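Local coordinates for protein SusD homolog (Bacteroides thetaiotaomicron VPI-5482, PDB 3FDH) that probably binds glycans at the outer membrane of the bacterium for uptake, as a lipoprotein of the SusD/RagB family, at residues M147-Q155 with A473-Y481; S458-Y466 with Y481-V492. All blocks are in the same frame, centred on the assembly; numbering follows the deposited sequence.

Interaction 1 (M147-Q155 with A473-Y481); sequences MTPKMDTQQ and ANPEVKAAY
Selenomethionine Met-151 packs closely against Val-477, Glu-476 and Ala-480. Its CG lies 3.9 Å from CG2 of Val-477, the two side chains crossing near a right angle. The Met-151 chain then bends at its last torsion (chi3 83°), which brings Met-151 CE to 3.9 Å from CB of Ala-480. Glu-476 runs past Met-151 in the opposite direction, and Glu-476 CG lies 3.7 Å from Met-151 SE. Pro-131 of strand 130-131 also touches Met-151 and Val-477. The other firm link is polar. Asn-474 ND2 donates to Pro-149 O at 2.8 Å, in the carbonyl plane and nearly straight (165°). Asn-474 is the N-cap of helix 475-481: its OD1 accepts from Glu-476 N at 3.0 Å and from Val-477 N. One side-chain amide thus caps the helix start and ties it to the chain leading into strand 151-152, which pairs with strand 130-131. With an alanine in place of Asn-474, Pro-149 O would probably lose this donor and the first turn of the helix its side-chain cap. The outer side is looser. Met-151 N reaches Glu-476 OE2 in a weak bond of 3.3 Å. A water donates to that same OE2 and to Met-151 O. At the exposed end, CG2 of Thr-148 merely rests 3.7 Å from Ala-473 O.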
loop_
_atom_site.group_PDB
_atom_site.type_symbol
_atom_site.label_atom_id
_atom_site.label_comp_id
_atom_site.label_asym_id
_atom_site.label_seq_id
_atom_site.Cartn_x
_atom_site.Cartn_y
_atom_site.Cartn_z
HETATM N N MSE A 147 21.621 -20.881 10.202
HETATM C CA MSE A 147 20.966 -22.047 10.807
HETATM C C MSE A 147 19.484 -21.812 10.727
HETATM O O MSE A 147 18.865 -21.865 9.662
HETATM C CB MSE A 147 21.347 -22.167 12.288
ATOM N N THR A 148 18.934 -21.592 11.913
ATOM C CA THR A 148 17.558 -21.133 12.077
ATOM C C THR A 148 17.768 -19.676 12.472
ATOM O O THR A 148 18.231 -19.392 13.577
ATOM C CB THR A 148 16.796 -21.895 13.150
ATOM O OG1 THR A 148 17.613 -22.010 14.318
ATOM C CG2 THR A 148 16.459 -23.292 12.651
ATOM N N PRO A 149 17.509 -18.749 11.545
ATOM C CA PRO A 149 17.736 -17.329 11.793
ATOM C C PRO A 149 17.041 -16.784 13.002
ATOM O O PRO A 149 15.906 -17.161 13.323
ATOM C CB PRO A 149 17.174 -16.664 10.542
ATOM C CG PRO A 149 17.357 -17.653 9.495
ATOM C CD PRO A 149 17.178 -19.002 10.137
ATOM N N LYS A 150 17.749 -15.896 13.673
ATOM C CA LYS A 150 17.197 -15.239 14.840
ATOM C C LYS A 150 16.202 -14.228 14.366
ATOM O O LYS A 150 16.233 -13.762 13.230
ATOM C CB LYS A 150 18.259 -14.510 15.680
ATOM C CG LYS A 150 18.821 -13.240 15.055
ATOM C CD LYS A 150 19.849 -12.583 15.972
ATOM C CE LYS A 150 20.280 -11.192 15.504
ATOM N NZ LYS A 150 19.195 -10.146 15.632
HETATM N N MSE A 151 15.307 -13.891 15.274
HETATM C CA MSE A 151 14.403 -12.810 15.019
HETATM C C MSE A 151 15.108 -11.495 15.373
HETATM O O MSE A 151 15.799 -11.374 16.369
HETATM C CB MSE A 151 13.088 -13.013 15.757
HETATM C CG MSE A 151 12.160 -14.104 15.117
HETATM SE SE MSE A 151 10.789 -14.289 16.353
HETATM C CE MSE A 151 9.715 -12.779 15.732
ATOM N N ASP A 152 15.013 -10.553 14.454
ATOM C CA ASP A 152 15.531 -9.195 14.647
ATOM C C ASP A 152 14.360 -8.410 15.197
ATOM O O ASP A 152 13.196 -8.718 14.905
ATOM C CB ASP A 152 15.886 -8.505 13.314
ATOM C CG ASP A 152 17.148 -9.045 12.663
ATOM O OD1 ASP A 152 17.792 -9.966 13.214
ATOM O OD2 ASP A 152 17.471 -8.528 11.574
ATOM N N THR A 153 14.661 -7.383 15.974
ATOM C CA THR A 153 13.610 -6.499 16.458
ATOM C C THR A 153 13.212 -5.660 15.282
ATOM O O THR A 153 13.988 -5.487 14.344
ATOM C CB THR A 153 14.060 -5.548 17.568
ATOM O OG1 THR A 153 15.063 -4.649 17.058
ATOM C CG2 THR A 153 14.561 -6.334 18.785
ATOM N N GLN A 154 12.002 -5.129 15.347
ATOM C CA GLN A 154 11.496 -4.298 14.259
ATOM C C GLN A 154 12.402 -3.089 14.105
ATOM O O GLN A 154 12.639 -2.580 12.993
ATOM C CB GLN A 154 10.060 -3.842 14.531
ATOM C CG GLN A 154 9.355 -3.300 13.309
ATOM C CD GLN A 154 8.171 -2.497 13.647
ATOM O OE1 GLN A 154 8.233 -1.618 14.515
ATOM N NE2 GLN A 154 7.057 -2.749 12.930
ATOM N N GLN A 155 12.935 -2.639 15.231
ATOM C CA GLN A 155 13.827 -1.483 15.211
ATOM C C GLN A 155 15.110 -1.842 14.444
ATOM O O GLN A 155 15.592 -1.066 13.629
ATOM C CB GLN A 155 14.128 -0.960 16.610
ATOM C CG GLN A 155 14.990 0.294 16.616
ATOM C CD GLN A 155 15.353 0.739 18.044
ATOM O OE1 GLN A 155 15.193 -0.018 19.014
ATOM N NE2 GLN A 155 15.849 1.964 18.170
ATOM N N ALA A 473 9.460 -24.345 11.015
ATOM C CA ALA A 473 10.922 -24.449 10.878
ATOM C C ALA A 473 11.733 -23.667 11.899
ATOM O O ALA A 473 12.911 -23.962 12.108
ATOM C CB ALA A 473 11.325 -23.992 9.468
ATOM N N ASN A 474 11.104 -22.672 12.530
ATOM C CA ASN A 474 11.830 -21.764 13.438
ATOM C C ASN A 474 11.217 -21.682 14.843
ATOM O O ASN A 474 10.199 -21.043 15.041
ATOM C CB ASN A 474 11.897 -20.373 12.783
ATOM C CG ASN A 474 12.919 -19.451 13.441
ATOM O OD1 ASN A 474 12.989 -19.345 14.664
ATOM N ND2 ASN A 474 13.701 -18.762 12.619
ATOM N N PRO A 475 11.849 -22.333 15.839
ATOM C CA PRO A 475 11.270 -22.348 17.177
ATOM C C PRO A 475 11.026 -20.978 17.777
ATOM O O PRO A 475 10.140 -20.809 18.622
ATOM C CB PRO A 475 12.304 -23.104 18.007
ATOM C CG PRO A 475 13.081 -23.914 17.024
ATOM C CD PRO A 475 13.090 -23.124 15.750
ATOM N N GLU A 476 11.790 -20.007 17.294
ATOM C CA GLU A 476 11.713 -18.644 17.819
ATOM C C GLU A 476 10.460 -17.981 17.284
ATOM O O GLU A 476 9.716 -17.303 17.999
ATOM C CB GLU A 476 12.952 -17.855 17.410
ATOM C CG GLU A 476 13.114 -16.547 18.143
ATOM C CD GLU A 476 14.527 -15.982 18.022
ATOM O OE1 GLU A 476 15.450 -16.730 17.610
ATOM O OE2 GLU A 476 14.719 -14.817 18.402
ATOM N N VAL A 477 10.208 -18.263 16.021
ATOM C CA VAL A 477 9.048 -17.701 15.342
ATOM C C VAL A 477 7.818 -18.441 15.867
ATOM O O VAL A 477 6.752 -17.864 16.059
ATOM C CB VAL A 477 9.173 -17.803 13.818
ATOM C CG1 VAL A 477 7.908 -17.247 13.142
ATOM C CG2 VAL A 477 10.391 -17.018 13.322
ATOM N N LYS A 478 7.983 -19.729 16.114
ATOM C CA LYS A 478 6.872 -20.527 16.637
ATOM C C LYS A 478 6.468 -19.962 17.988
ATOM O O LYS A 478 5.290 -19.750 18.276
ATOM C CB LYS A 478 7.252 -22.000 16.811
ATOM C CG LYS A 478 6.104 -22.859 17.341
ATOM C CD LYS A 478 6.554 -24.293 17.620
ATOM C CE LYS A 478 5.343 -25.198 17.862
ATOM N NZ LYS A 478 5.696 -26.548 18.422
ATOM N N ALA A 479 7.467 -19.673 18.805
ATOM C CA ALA A 479 7.201 -19.160 20.143
ATOM C C ALA A 479 6.500 -17.802 20.064
ATOM O O ALA A 479 5.562 -17.551 20.820
ATOM C CB ALA A 479 8.499 -19.064 20.966
ATOM N N ALA A 480 6.920 -16.953 19.128
ATOM C CA ALA A 480 6.357 -15.612 18.984
ATOM C C ALA A 480 4.922 -15.630 18.446
ATOM O O ALA A 480 4.105 -14.768 18.779
ATOM C CB ALA A 480 7.216 -14.739 18.075
ATOM N N TYR A 481 4.624 -16.642 17.634
ATOM C CA TYR A 481 3.292 -16.754 17.011
ATOM C C TYR A 481 2.262 -17.211 18.049
ATOM O O TYR A 481 1.087 -16.813 18.040
ATOM C CB TYR A 481 3.299 -17.715 15.795
ATOM C CG TYR A 481 1.889 -18.013 15.354
ATOM C CD1 TYR A 481 1.138 -17.065 14.673
ATOM C CD2 TYR A 481 1.298 -19.211 15.641
ATOM C CE1 TYR A 481 -0.167 -17.335 14.319
ATOM C CE2 TYR A 481 0.022 -19.492 15.272
ATOM C CZ TYR A 481 -0.722 -18.555 14.631
ATOM O OH TYR A 481 -2.018 -18.850 14.317
HETATM O O HOH W 1 16.373 -12.822 18.513
#

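Interaction 2 (S458-Y466 with Y481-V492); sequences SKFPLRYPY and YGNGDYVYSEPV
Arg-463 reaches into segment 481-492. Arg-463 NH1 donates to Glu-490 O at 2.8 Å, in the guanidinium plane but above the carbonyl plane. Val-492 CG1 lies over one guanidinium face, and Tyr-486 CE2 lies over the opposite face, 3.5 Å from Arg-463 NE. The bend at chi3 (-69°) helps carry the group there. Nearby, Leu-462 N donates to Val-487 O at 2.8 Å, and Leu-462 CD1 meets Pro-491 CD. The Tyr-488 ring is sandwiched: Lys-459 CG sits over one face, 3.9 Å from the ring centroid in a CH-pi contact, and Val-487 CG2 over the other. Tyr-466 and Tyr-486 have near-parallel rings (12°) that barely overlap. Tyr-486 OH also takes a weak bond from Tyr-466 N. A water joins this OH to Arg-463 NE and Tyr-464 O. Further out, Arg-463 NH2 forms a salt bridge with the terminal carboxylate of Arg-499 and donates to Phe-127 O. Tyr-466 OH bonds to Asp-129 O. Asn-483 OD1 accepts from Asp-485 N at 2.9 Å, an Asx turn. It overlaps the end of a type II' beta turn from Tyr-481 to Gly-484. Two irregular loops thus pack side by side in the C-terminal part of this helix-rich SusD-like fold.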
loop_
_atom_site.group_PDB
_atom_site.type_symbol
_atom_site.label_atom_id
_atom_site.label_comp_id
_atom_site.label_asym_id
_atom_site.label_seq_id
_atom_site.Cartn_x
_atom_site.Cartn_y
_atom_site.Cartn_z
ATOM N N SER A 458 -12.736 -6.204 19.922
ATOM C CA SER A 458 -11.667 -7.064 20.408
ATOM C C SER A 458 -10.857 -7.746 19.309
ATOM O O SER A 458 -9.849 -8.384 19.601
ATOM C CB SER A 458 -12.242 -8.153 21.287
ATOM O OG SER A 458 -13.091 -8.997 20.518
ATOM N N LYS A 459 -11.255 -7.575 18.054
ATOM C CA LYS A 459 -10.580 -8.246 16.950
ATOM C C LYS A 459 -10.107 -7.404 15.784
ATOM O O LYS A 459 -10.194 -7.816 14.630
ATOM C CB LYS A 459 -11.417 -9.407 16.423
ATOM C CG LYS A 459 -11.347 -10.574 17.405
ATOM C CD LYS A 459 -12.184 -11.689 16.938
ATOM C CE LYS A 459 -11.801 -12.910 17.641
ATOM N NZ LYS A 459 -12.665 -13.984 17.094
ATOM N N PHE A 460 -9.598 -6.220 16.099
ATOM C CA PHE A 460 -8.935 -5.418 15.089
ATOM C C PHE A 460 -7.491 -5.891 14.987
ATOM O O PHE A 460 -6.758 -5.836 15.969
ATOM C CB PHE A 460 -8.914 -3.935 15.422
ATOM C CG PHE A 460 -8.199 -3.165 14.383
ATOM C CD1 PHE A 460 -8.783 -2.964 13.145
ATOM C CD2 PHE A 460 -6.903 -2.733 14.592
ATOM C CE1 PHE A 460 -8.102 -2.335 12.127
ATOM C CE2 PHE A 460 -6.239 -2.066 13.611
ATOM C CZ PHE A 460 -6.828 -1.871 12.357
ATOM N N PRO A 461 -7.066 -6.394 13.814
ATOM C CA PRO A 461 -5.704 -6.883 13.761
ATOM C C PRO A 461 -4.638 -5.813 13.720
ATOM O O PRO A 461 -4.576 -4.991 12.808
ATOM C CB PRO A 461 -5.663 -7.693 12.469
ATOM C CG PRO A 461 -6.747 -7.111 11.617
ATOM C CD PRO A 461 -7.723 -6.403 12.499
ATOM N N LEU A 462 -3.763 -5.887 14.713
ATOM C CA LEU A 462 -2.687 -4.886 14.872
ATOM C C LEU A 462 -1.486 -5.237 14.026
ATOM O O LEU A 462 -0.535 -4.462 13.902
ATOM C CB LEU A 462 -2.242 -4.828 16.327
ATOM C CG LEU A 462 -3.340 -4.505 17.326
ATOM C CD1 LEU A 462 -2.817 -4.558 18.749
ATOM C CD2 LEU A 462 -3.831 -3.161 17.092
ATOM N N ARG A 463 -1.563 -6.432 13.463
ATOM C CA ARG A 463 -0.479 -6.997 12.648
ATOM C C ARG A 463 -0.963 -8.241 11.949
ATOM O O ARG A 463 -2.080 -8.696 12.222
ATOM C CB ARG A 463 0.696 -7.386 13.566
ATOM C CG ARG A 463 0.384 -8.450 14.587
ATOM C CD ARG A 463 1.262 -8.270 15.828
ATOM N NE ARG A 463 2.673 -8.558 15.588
ATOM C CZ ARG A 463 3.677 -8.162 16.355
ATOM N NH1 ARG A 463 3.465 -7.395 17.417
ATOM N NH2 ARG A 463 4.910 -8.524 16.027
ATOM N N TYR A 464 -0.093 -8.804 11.100
ATOM C CA TYR A 464 -0.372 -10.064 10.383
ATOM C C TYR A 464 0.340 -11.197 11.116
ATOM O O TYR A 464 1.470 -11.008 11.593
ATOM C CB TYR A 464 0.130 -10.062 8.958
ATOM C CG TYR A 464 -0.721 -9.166 8.058
ATOM C CD1 TYR A 464 -1.544 -8.234 8.624
ATOM C CD2 TYR A 464 -0.655 -9.271 6.687
ATOM C CE1 TYR A 464 -2.305 -7.389 7.804
ATOM C CE2 TYR A 464 -1.389 -8.466 5.905
ATOM C CZ TYR A 464 -2.204 -7.545 6.446
ATOM O OH TYR A 464 -2.913 -6.752 5.541
ATOM N N PRO A 465 -0.276 -12.395 11.146
ATOM C CA PRO A 465 0.415 -13.494 11.789
ATOM C C PRO A 465 1.588 -14.057 10.972
ATOM O O PRO A 465 1.582 -14.063 9.730
ATOM C CB PRO A 465 -0.688 -14.566 11.914
ATOM C CG PRO A 465 -1.640 -14.258 10.795
ATOM C CD PRO A 465 -1.657 -12.768 10.756
ATOM N N TYR A 466 2.589 -14.522 11.690
ATOM C CA TYR A 466 3.767 -15.147 11.063
ATOM C C TYR A 466 3.366 -16.364 10.227
ATOM O O TYR A 466 2.415 -17.110 10.552
ATOM C CB TYR A 466 4.802 -15.593 12.103
ATOM C CG TYR A 466 5.370 -14.481 12.982
ATOM C CD1 TYR A 466 6.232 -13.528 12.460
ATOM C CD2 TYR A 466 5.038 -14.396 14.332
ATOM C CE1 TYR A 466 6.743 -12.487 13.263
ATOM C CE2 TYR A 466 5.561 -13.373 15.148
ATOM C CZ TYR A 466 6.421 -12.442 14.612
ATOM O OH TYR A 466 6.915 -11.440 15.409
ATOM N N TYR A 481 4.624 -16.642 17.634
ATOM C CA TYR A 481 3.292 -16.754 17.011
ATOM C C TYR A 481 2.262 -17.211 18.049
ATOM O O TYR A 481 1.087 -16.813 18.040
ATOM C CB TYR A 481 3.299 -17.715 15.795
ATOM C CG TYR A 481 1.889 -18.013 15.354
ATOM C CD1 TYR A 481 1.138 -17.065 14.673
ATOM C CD2 TYR A 481 1.298 -19.211 15.641
ATOM C CE1 TYR A 481 -0.167 -17.335 14.319
ATOM C CE2 TYR A 481 0.022 -19.492 15.272
ATOM C CZ TYR A 481 -0.722 -18.555 14.631
ATOM O OH TYR A 481 -2.018 -18.850 14.317
ATOM N N GLY A 482 2.723 -18.064 18.942
ATOM C CA GLY A 482 1.850 -18.628 19.976
ATOM C C GLY A 482 0.626 -19.296 19.360
ATOM O O GLY A 482 0.755 -20.238 18.611
ATOM N N ASN A 483 -0.564 -18.808 19.692
ATOM C CA ASN A 483 -1.826 -19.369 19.171
ATOM C C ASN A 483 -2.465 -18.365 18.260
ATOM O O ASN A 483 -3.590 -18.536 17.788
ATOM C CB ASN A 483 -2.805 -19.771 20.282
ATOM C CG ASN A 483 -3.285 -18.603 21.099
ATOM O OD1 ASN A 483 -2.988 -17.451 20.789
ATOM N ND2 ASN A 483 -4.043 -18.890 22.139
ATOM N N GLY A 484 -1.697 -17.317 18.029
ATOM C CA GLY A 484 -2.048 -16.224 17.106
ATOM C C GLY A 484 -2.902 -15.100 17.685
ATOM O O GLY A 484 -3.155 -14.107 17.019
ATOM N N ASP A 485 -3.365 -15.268 18.921
ATOM C CA ASP A 485 -4.252 -14.242 19.518
ATOM C C ASP A 485 -3.528 -12.915 19.651
ATOM O O ASP A 485 -4.121 -11.846 19.689
ATOM C CB ASP A 485 -4.790 -14.677 20.883
ATOM C CG ASP A 485 -5.814 -15.778 20.792
ATOM O OD1 ASP A 485 -6.389 -16.021 19.709
ATOM O OD2 ASP A 485 -6.050 -16.405 21.845
ATOM N N TYR A 486 -2.214 -13.004 19.678
ATOM C CA TYR A 486 -1.337 -11.813 19.869
ATOM C C TYR A 486 -1.532 -10.772 18.758
ATOM O O TYR A 486 -1.282 -9.580 18.923
ATOM C CB TYR A 486 0.152 -12.240 19.994
ATOM C CG TYR A 486 0.756 -12.518 18.637
ATOM C CD1 TYR A 486 0.434 -13.669 17.911
ATOM C CD2 TYR A 486 1.600 -11.581 18.042
ATOM C CE1 TYR A 486 0.963 -13.882 16.623
ATOM C CE2 TYR A 486 2.149 -11.807 16.785
ATOM C CZ TYR A 486 1.822 -12.937 16.069
ATOM O OH TYR A 486 2.353 -13.099 14.796
ATOM N N VAL A 487 -2.073 -11.210 17.630
ATOM C CA VAL A 487 -2.231 -10.290 16.500
ATOM C C VAL A 487 -3.231 -9.197 16.887
ATOM O O VAL A 487 -3.243 -8.112 16.320
ATOM C CB VAL A 487 -2.659 -11.000 15.171
ATOM C CG1 VAL A 487 -1.671 -12.160 14.811
ATOM C CG2 VAL A 487 -4.052 -11.488 15.253
ATOM N N TYR A 488 -4.025 -9.474 17.901
ATOM C CA TYR A 488 -5.044 -8.527 18.312
ATOM C C TYR A 488 -4.671 -7.735 19.547
ATOM O O TYR A 488 -5.360 -6.771 19.880
ATOM C CB TYR A 488 -6.365 -9.238 18.608
ATOM C CG TYR A 488 -6.985 -9.985 17.444
ATOM C CD1 TYR A 488 -7.386 -9.313 16.329
ATOM C CD2 TYR A 488 -7.188 -11.353 17.493
ATOM C CE1 TYR A 488 -7.986 -9.991 15.249
ATOM C CE2 TYR A 488 -7.779 -12.036 16.441
ATOM C CZ TYR A 488 -8.172 -11.346 15.315
ATOM O OH TYR A 488 -8.788 -12.013 14.267
ATOM N N SER A 489 -3.633 -8.173 20.255
ATOM C CA SER A 489 -3.225 -7.518 21.497
ATOM C C SER A 489 -1.812 -6.904 21.515
ATOM O O SER A 489 -1.518 -6.076 22.337
ATOM C CB SER A 489 -3.278 -8.528 22.635
ATOM O OG SER A 489 -2.410 -9.596 22.350
ATOM N N GLU A 490 -0.956 -7.287 20.583
ATOM C CA GLU A 490 0.429 -6.840 20.612
ATOM C C GLU A 490 0.742 -5.932 19.453
ATOM O O GLU A 490 1.004 -6.400 18.365
ATOM C CB GLU A 490 1.363 -8.045 20.547
ATOM C CG GLU A 490 1.327 -8.932 21.821
ATOM C CD GLU A 490 1.909 -8.253 23.021
ATOM O OE1 GLU A 490 2.529 -7.188 22.870
ATOM O OE2 GLU A 490 1.770 -8.793 24.151
ATOM N N PRO A 491 0.734 -4.618 19.687
ATOM C CA PRO A 491 1.039 -3.721 18.557
ATOM C C PRO A 491 2.483 -3.918 18.096
ATOM O O PRO A 491 3.308 -4.408 18.834
ATOM C CB PRO A 491 0.932 -2.324 19.166
ATOM C CG PRO A 491 0.237 -2.471 20.433
ATOM C CD PRO A 491 0.396 -3.878 20.910
ATOM N N VAL A 492 2.792 -3.497 16.886
ATOM C CA VAL A 492 4.199 -3.540 16.421
ATOM C C VAL A 492 4.976 -2.427 17.150
ATOM O O VAL A 492 4.382 -1.521 17.752
ATOM C CB VAL A 492 4.311 -3.448 14.864
ATOM C CG1 VAL A 492 3.493 -4.618 14.278
ATOM C CG2 VAL A 492 3.832 -2.084 14.280
HETATM O O HOH W 2 -8.013 -7.059 21.638
HETATM O O HOH W 3 -6.844 -4.901 18.459
HETATM O O HOH W 4 0.464 -2.286 15.453
HETATM O O HOH W 5 3.233 -10.798 13.546
#

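Interactions 1 and 2 have centres about 16 Å apart and lie on the same side of the chain's centre. Their segments alternate along the sequence. Tyr-481 belongs to both: it ends helix 475-481 and begins the loop of 481-492, and its OH bonds to Ser-70 O. Tyr-466 is the main bridge in space. Its CE2 lies 3.6 Å from Ala-480 CB, and its CB lies 3.7 Å from Val-477 CG1. Its OH is also close to Met-151 CE. Gln-154 NE2 packs 3.4 Å from Val-492 CB. A tetraethylene glycol, probably from crystallisation, sits about 4 Å from the Phe-460 side chain in interaction 2.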